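Local coordinates for dehydratase, IlvD/Edd family (Caulobacter crescentus, PDB 5OYN), which catalyses the dehydration of D-xylonate to 2-dehydro-3-deoxy-D-arabinonate in D-xylose degradation, and also dehydrates D-gluconate, using a [2Fe-2S] cluster and magnesium, at residues A[206-218]-A[319-332]. Residues are numbered along the deposited sequence; the frame is centred on the assembly and turned at random.
Sequences SAGHCNTMGTAST and VNMQPAGKYLGERF. With FES (Fe2/s2 (inorganic) cluster), chain F.
One of the loops that bind the [2Fe-2S] cluster in this IlvD/Edd dehydratase, carrying the iron ligand Cys210, is tied just past that cysteine to segment 319-332 by two backbone hydrogen bonds, at Asn211 and Met213. Gly329 N, in the first turn of its helix, donates to Asn211 O at 2.9 Å, and Met213 N gives a straighter bond (165°) to Gln322 O at 2.8 Å; both donors lie in the plane of the carbonyl they meet. Met321 CE lies between the two bonds, against the Thr212-Met213 peptide, and Met321 SD is 3.6 Å from Met213 CE.

Met213 has the largest contact area of the residues here. CG stands anti to the backbone N (chi1 -179°), and bends at chi2 and chi3 curl the chain so that CE also touches Val319 CG2 and sits over one face of the Phe332 ring, toward its rim, 4.1 Å from CE2. On the other flank, Thr212 CG2 packs on Gln322 CB at 3.6 Å and on Leu328 CD2 at 3.7 Å; the Thr212 and Leu328 side chains run alongside each other. Leu328 CD1 meets the amide end of Asn211, whose OD1 and ND2 are engaged by Ser175 OG and Leu164 O. Thr212 OG1 is held by Ser175 O, so the polar ends of the Asn211 and Thr212 side chains are satisfied.

The same loop bears Cys210, whose SG binds the cluster iron FE2 at 2.3 Å, immediately before the Asn211-Met213 contacts; helix 215-225 begins after Gly214, with Ala216 CB against the cluster sulfur S2. Helix 337-347 covers Val319 and Phe332 through Val341, helix 177-187 touches Thr212 and Gln322, and strand 171-172 borders Leu328 through Leu172.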
loop_
_atom_site.group_PDB
_atom_site.type_symbol
_atom_site.label_atom_id
_atom_site.label_comp_id
_atom_site.label_asym_id
_atom_site.label_seq_id
_atom_site.Cartn_x
_atom_site.Cartn_y
_atom_site.Cartn_z
ATOM N N SER A 206 -14.690 7.233 -12.624
ATOM C CA SER A 206 -14.200 6.471 -11.474
ATOM C C SER A 206 -13.342 5.311 -11.967
ATOM O O SER A 206 -13.106 5.148 -13.169
ATOM C CB SER A 206 -15.360 5.950 -10.628
ATOM O OG SER A 206 -15.877 4.739 -11.181
ATOM N N ALA A 207 -12.892 4.486 -11.022
ATOM C CA ALA A 207 -12.191 3.263 -11.369
ATOM C C ALA A 207 -13.161 2.225 -11.968
ATOM O O ALA A 207 -14.370 2.239 -11.712
ATOM C CB ALA A 207 -11.483 2.703 -10.135
ATOM N N GLY A 208 -12.613 1.312 -12.764
ATOM C CA GLY A 208 -13.386 0.281 -13.424
ATOM C C GLY A 208 -13.176 0.299 -14.925
ATOM O O GLY A 208 -12.428 1.111 -15.470
ATOM N N HIS A 209 -13.874 -0.617 -15.599
ATOM C CA HIS A 209 -13.742 -0.751 -17.045
ATOM C C HIS A 209 -14.868 0.014 -17.743
ATOM O O HIS A 209 -15.672 0.700 -17.100
ATOM C CB HIS A 209 -13.680 -2.229 -17.457
ATOM C CG HIS A 209 -14.937 -3.011 -17.208
ATOM N ND1 HIS A 209 -16.115 -2.773 -17.887
ATOM C CD2 HIS A 209 -15.177 -4.072 -16.398
ATOM C CE1 HIS A 209 -17.036 -3.623 -17.469
ATOM N NE2 HIS A 209 -16.492 -4.429 -16.573
ATOM N N CYS A 210 -14.902 -0.068 -19.077
ATOM C CA CYS A 210 -15.913 0.655 -19.846
ATOM C C CYS A 210 -17.306 0.340 -19.312
ATOM O O CYS A 210 -17.613 -0.814 -19.011
ATOM C CB CYS A 210 -15.797 0.294 -21.330
ATOM S SG CYS A 210 -14.273 0.945 -22.078
ATOM N N ASN A 211 -18.129 1.377 -19.140
ATOM C CA ASN A 211 -19.398 1.244 -18.427
ATOM C C ASN A 211 -20.581 0.979 -19.348
ATOM O O ASN A 211 -21.717 0.924 -18.867
ATOM C CB ASN A 211 -19.678 2.492 -17.562
ATOM C CG ASN A 211 -19.631 3.796 -18.353
ATOM O OD1 ASN A 211 -19.681 3.798 -19.590
ATOM N ND2 ASN A 211 -19.544 4.923 -17.634
ATOM N N THR A 212 -20.342 0.841 -20.647
ATOM C CA THR A 212 -21.308 0.365 -21.629
ATOM C C THR A 212 -21.185 -1.152 -21.781
ATOM O O THR A 212 -20.239 -1.777 -21.290
ATOM C CB THR A 212 -21.053 1.050 -22.963
ATOM O OG1 THR A 212 -19.634 1.150 -23.159
ATOM C CG2 THR A 212 -21.650 2.446 -22.959
ATOM N N MET A 213 -22.144 -1.759 -22.483
ATOM C CA MET A 213 -22.069 -3.194 -22.761
ATOM C C MET A 213 -21.090 -3.475 -23.906
ATOM O O MET A 213 -21.440 -3.988 -24.968
ATOM C CB MET A 213 -23.450 -3.742 -23.070
ATOM C CG MET A 213 -23.478 -5.242 -23.342
ATOM S SD MET A 213 -23.059 -6.217 -21.899
ATOM C CE MET A 213 -24.501 -5.851 -20.891
ATOM N N GLY A 214 -19.839 -3.105 -23.680
ATOM C CA GLY A 214 -18.773 -3.347 -24.626
ATOM C C GLY A 214 -18.113 -4.683 -24.372
ATOM O O GLY A 214 -18.695 -5.585 -23.764
ATOM N N THR A 215 -16.869 -4.810 -24.840
ATOM C CA THR A 215 -16.199 -6.105 -24.757
ATOM C C THR A 215 -15.960 -6.507 -23.313
ATOM O O THR A 215 -16.111 -7.686 -22.963
ATOM C CB THR A 215 -14.874 -6.083 -25.518
ATOM O OG1 THR A 215 -15.064 -5.457 -26.789
ATOM C CG2 THR A 215 -14.354 -7.497 -25.711
ATOM N N ALA A 216 -15.596 -5.536 -22.460
ATOM C CA ALA A 216 -15.264 -5.836 -21.070
ATOM C C ALA A 216 -16.493 -6.294 -20.300
ATOM O O ALA A 216 -16.461 -7.319 -19.610
ATOM C CB ALA A 216 -14.634 -4.615 -20.396
ATOM N N SER A 217 -17.591 -5.551 -20.395
ATOM C CA SER A 217 -18.792 -6.025 -19.724
ATOM C C SER A 217 -19.283 -7.335 -20.340
ATOM O O SER A 217 -19.765 -8.220 -19.624
ATOM C CB SER A 217 -19.877 -4.960 -19.771
ATOM O OG SER A 217 -19.306 -3.676 -19.674
ATOM N N THR A 218 -19.140 -7.494 -21.662
ATOM C CA THR A 218 -19.558 -8.737 -22.306
ATOM C C THR A 218 -18.719 -9.917 -21.828
ATOM O O THR A 218 -19.256 -10.920 -21.340
ATOM C CB THR A 218 -19.467 -8.608 -23.828
ATOM O OG1 THR A 218 -20.282 -7.514 -24.279
ATOM C CG2 THR A 218 -19.935 -9.894 -24.489
ATOM N N VAL A 319 -31.468 -6.426 -22.444
ATOM C CA VAL A 319 -30.838 -5.482 -21.521
ATOM C C VAL A 319 -30.788 -4.107 -22.172
ATOM O O VAL A 319 -30.334 -3.959 -23.312
ATOM C CB VAL A 319 -29.442 -5.949 -21.058
ATOM C CG1 VAL A 319 -29.458 -7.425 -20.718
ATOM C CG2 VAL A 319 -28.355 -5.620 -22.069
ATOM N N ASN A 320 -31.266 -3.102 -21.439
ATOM C CA ASN A 320 -31.482 -1.763 -21.980
ATOM C C ASN A 320 -30.252 -0.891 -21.717
ATOM O O ASN A 320 -30.287 0.098 -20.996
ATOM C CB ASN A 320 -32.741 -1.155 -21.382
ATOM C CG ASN A 320 -33.191 0.073 -22.132
ATOM O OD1 ASN A 320 -32.625 0.410 -23.180
ATOM N ND2 ASN A 320 -34.196 0.767 -21.596
ATOM N N MET A 321 -29.159 -1.261 -22.377
ATOM C CA MET A 321 -27.839 -0.723 -22.106
ATOM C C MET A 321 -27.166 -0.268 -23.398
ATOM O O MET A 321 -27.147 -1.010 -24.387
ATOM C CB MET A 321 -26.985 -1.792 -21.418
ATOM C CG MET A 321 -26.053 -1.282 -20.352
ATOM S SD MET A 321 -25.241 -2.647 -19.512
ATOM C CE MET A 321 -23.531 -2.076 -19.569
ATOM N N GLN A 322 -26.574 0.934 -23.373
ATOM C CA GLN A 322 -25.708 1.409 -24.446
ATOM C C GLN A 322 -24.657 0.358 -24.792
ATOM O O GLN A 322 -24.152 -0.322 -23.894
ATOM C CB GLN A 322 -25.041 2.722 -24.030
ATOM C CG GLN A 322 -25.845 3.936 -24.434
ATOM C CD GLN A 322 -25.408 5.221 -23.758
ATOM O OE1 GLN A 322 -24.359 5.790 -24.081
ATOM N NE2 GLN A 322 -26.219 5.694 -22.814
ATOM N N PRO A 323 -24.284 0.191 -26.070
ATOM C CA PRO A 323 -24.708 0.934 -27.267
ATOM C C PRO A 323 -26.066 0.530 -27.834
ATOM O O PRO A 323 -26.679 1.341 -28.521
ATOM C CB PRO A 323 -23.601 0.622 -28.279
ATOM C CG PRO A 323 -23.101 -0.697 -27.877
ATOM C CD PRO A 323 -23.208 -0.764 -26.375
ATOM N N ALA A 324 -26.537 -0.685 -27.548
ATOM C CA ALA A 324 -27.824 -1.103 -28.097
ATOM C C ALA A 324 -28.990 -0.304 -27.521
ATOM O O ALA A 324 -29.983 -0.074 -28.218
ATOM C CB ALA A 324 -28.042 -2.595 -27.851
ATOM N N GLY A 325 -28.893 0.128 -26.267
ATOM C CA GLY A 325 -30.008 0.733 -25.560
ATOM C C GLY A 325 -29.599 2.017 -24.860
ATOM O O GLY A 325 -28.797 2.810 -25.369
ATOM N N LYS A 326 -30.138 2.193 -23.651
ATOM C CA LYS A 326 -30.205 3.481 -22.966
ATOM C C LYS A 326 -29.280 3.628 -21.761
ATOM O O LYS A 326 -28.566 4.629 -21.660
ATOM C CB LYS A 326 -31.655 3.714 -22.537
ATOM C CG LYS A 326 -31.892 4.967 -21.756
ATOM C CD LYS A 326 -33.338 5.012 -21.299
ATOM C CE LYS A 326 -33.746 6.410 -20.880
ATOM N NZ LYS A 326 -34.202 6.369 -19.475
ATOM N N TYR A 327 -29.272 2.679 -20.826
ATOM C CA TYR A 327 -28.598 2.875 -19.547
ATOM C C TYR A 327 -27.161 2.346 -19.571
ATOM O O TYR A 327 -26.618 1.984 -20.614
ATOM C CB TYR A 327 -29.410 2.236 -18.424
ATOM C CG TYR A 327 -30.798 2.821 -18.323
ATOM C CD1 TYR A 327 -31.010 4.073 -17.759
ATOM C CD2 TYR A 327 -31.903 2.131 -18.821
ATOM C CE1 TYR A 327 -32.293 4.618 -17.676
ATOM C CE2 TYR A 327 -33.188 2.666 -18.739
ATOM C CZ TYR A 327 -33.373 3.906 -18.168
ATOM O OH TYR A 327 -34.643 4.433 -18.093
ATOM N N LEU A 328 -26.520 2.327 -18.406
ATOM C CA LEU A 328 -25.123 1.937 -18.287
ATOM C C LEU A 328 -24.971 0.892 -17.188
ATOM O O LEU A 328 -25.970 0.417 -16.639
ATOM C CB LEU A 328 -24.257 3.159 -18.007
ATOM C CG LEU A 328 -24.308 4.311 -19.018
ATOM C CD1 LEU A 328 -23.337 5.405 -18.619
ATOM C CD2 LEU A 328 -23.980 3.845 -20.402
ATOM N N GLY A 329 -23.724 0.545 -16.852
ATOM C CA GLY A 329 -23.467 -0.601 -15.984
ATOM C C GLY A 329 -24.123 -0.529 -14.614
ATOM O O GLY A 329 -24.499 -1.559 -14.046
ATOM N N GLU A 330 -24.278 0.672 -14.064
ATOM C CA GLU A 330 -24.896 0.786 -12.749
ATOM C C GLU A 330 -26.335 0.304 -12.774
ATOM O O GLU A 330 -26.744 -0.500 -11.931
ATOM C CB GLU A 330 -24.831 2.226 -12.259
ATOM C CG GLU A 330 -23.457 2.660 -11.766
ATOM C CD GLU A 330 -23.551 3.840 -10.836
ATOM O OE1 GLU A 330 -23.927 3.601 -9.671
ATOM O OE2 GLU A 330 -23.284 4.994 -11.265
ATOM N N ARG A 331 -27.134 0.798 -13.723
ATOM C CA ARG A 331 -28.528 0.367 -13.787
ATOM C C ARG A 331 -28.628 -1.129 -14.086
ATOM O O ARG A 331 -29.480 -1.835 -13.517
ATOM C CB ARG A 331 -29.283 1.189 -14.827
ATOM C CG ARG A 331 -29.580 2.624 -14.401
ATOM C CD ARG A 331 -30.508 2.698 -13.190
ATOM N NE ARG A 331 -31.835 2.102 -13.383
ATOM C CZ ARG A 331 -32.889 2.725 -13.922
ATOM N NH1 ARG A 331 -32.788 3.970 -14.364
ATOM N NH2 ARG A 331 -34.057 2.099 -14.023
ATOM N N PHE A 332 -27.739 -1.636 -14.947
ATOM C CA PHE A 332 -27.764 -3.050 -15.274
ATOM C C PHE A 332 -27.579 -3.897 -14.020
ATOM O O PHE A 332 -28.365 -4.818 -13.753
ATOM C CB PHE A 332 -26.696 -3.362 -16.323
ATOM C CG PHE A 332 -26.612 -4.826 -16.679
ATOM C CD1 PHE A 332 -27.761 -5.543 -17.014
ATOM C CD2 PHE A 332 -25.390 -5.490 -16.665
ATOM C CE1 PHE A 332 -27.694 -6.879 -17.328
ATOM C CE2 PHE A 332 -25.314 -6.832 -16.978
ATOM C CZ PHE A 332 -26.465 -7.528 -17.306
HETATM FE FE1 FES F . -10.182 -1.176 -20.720
HETATM FE FE2 FES F . -12.391 -0.308 -22.640
HETATM S S1 FES F . -10.401 0.500 -22.138
HETATM S S2 FES F . -12.339 -1.602 -20.855
#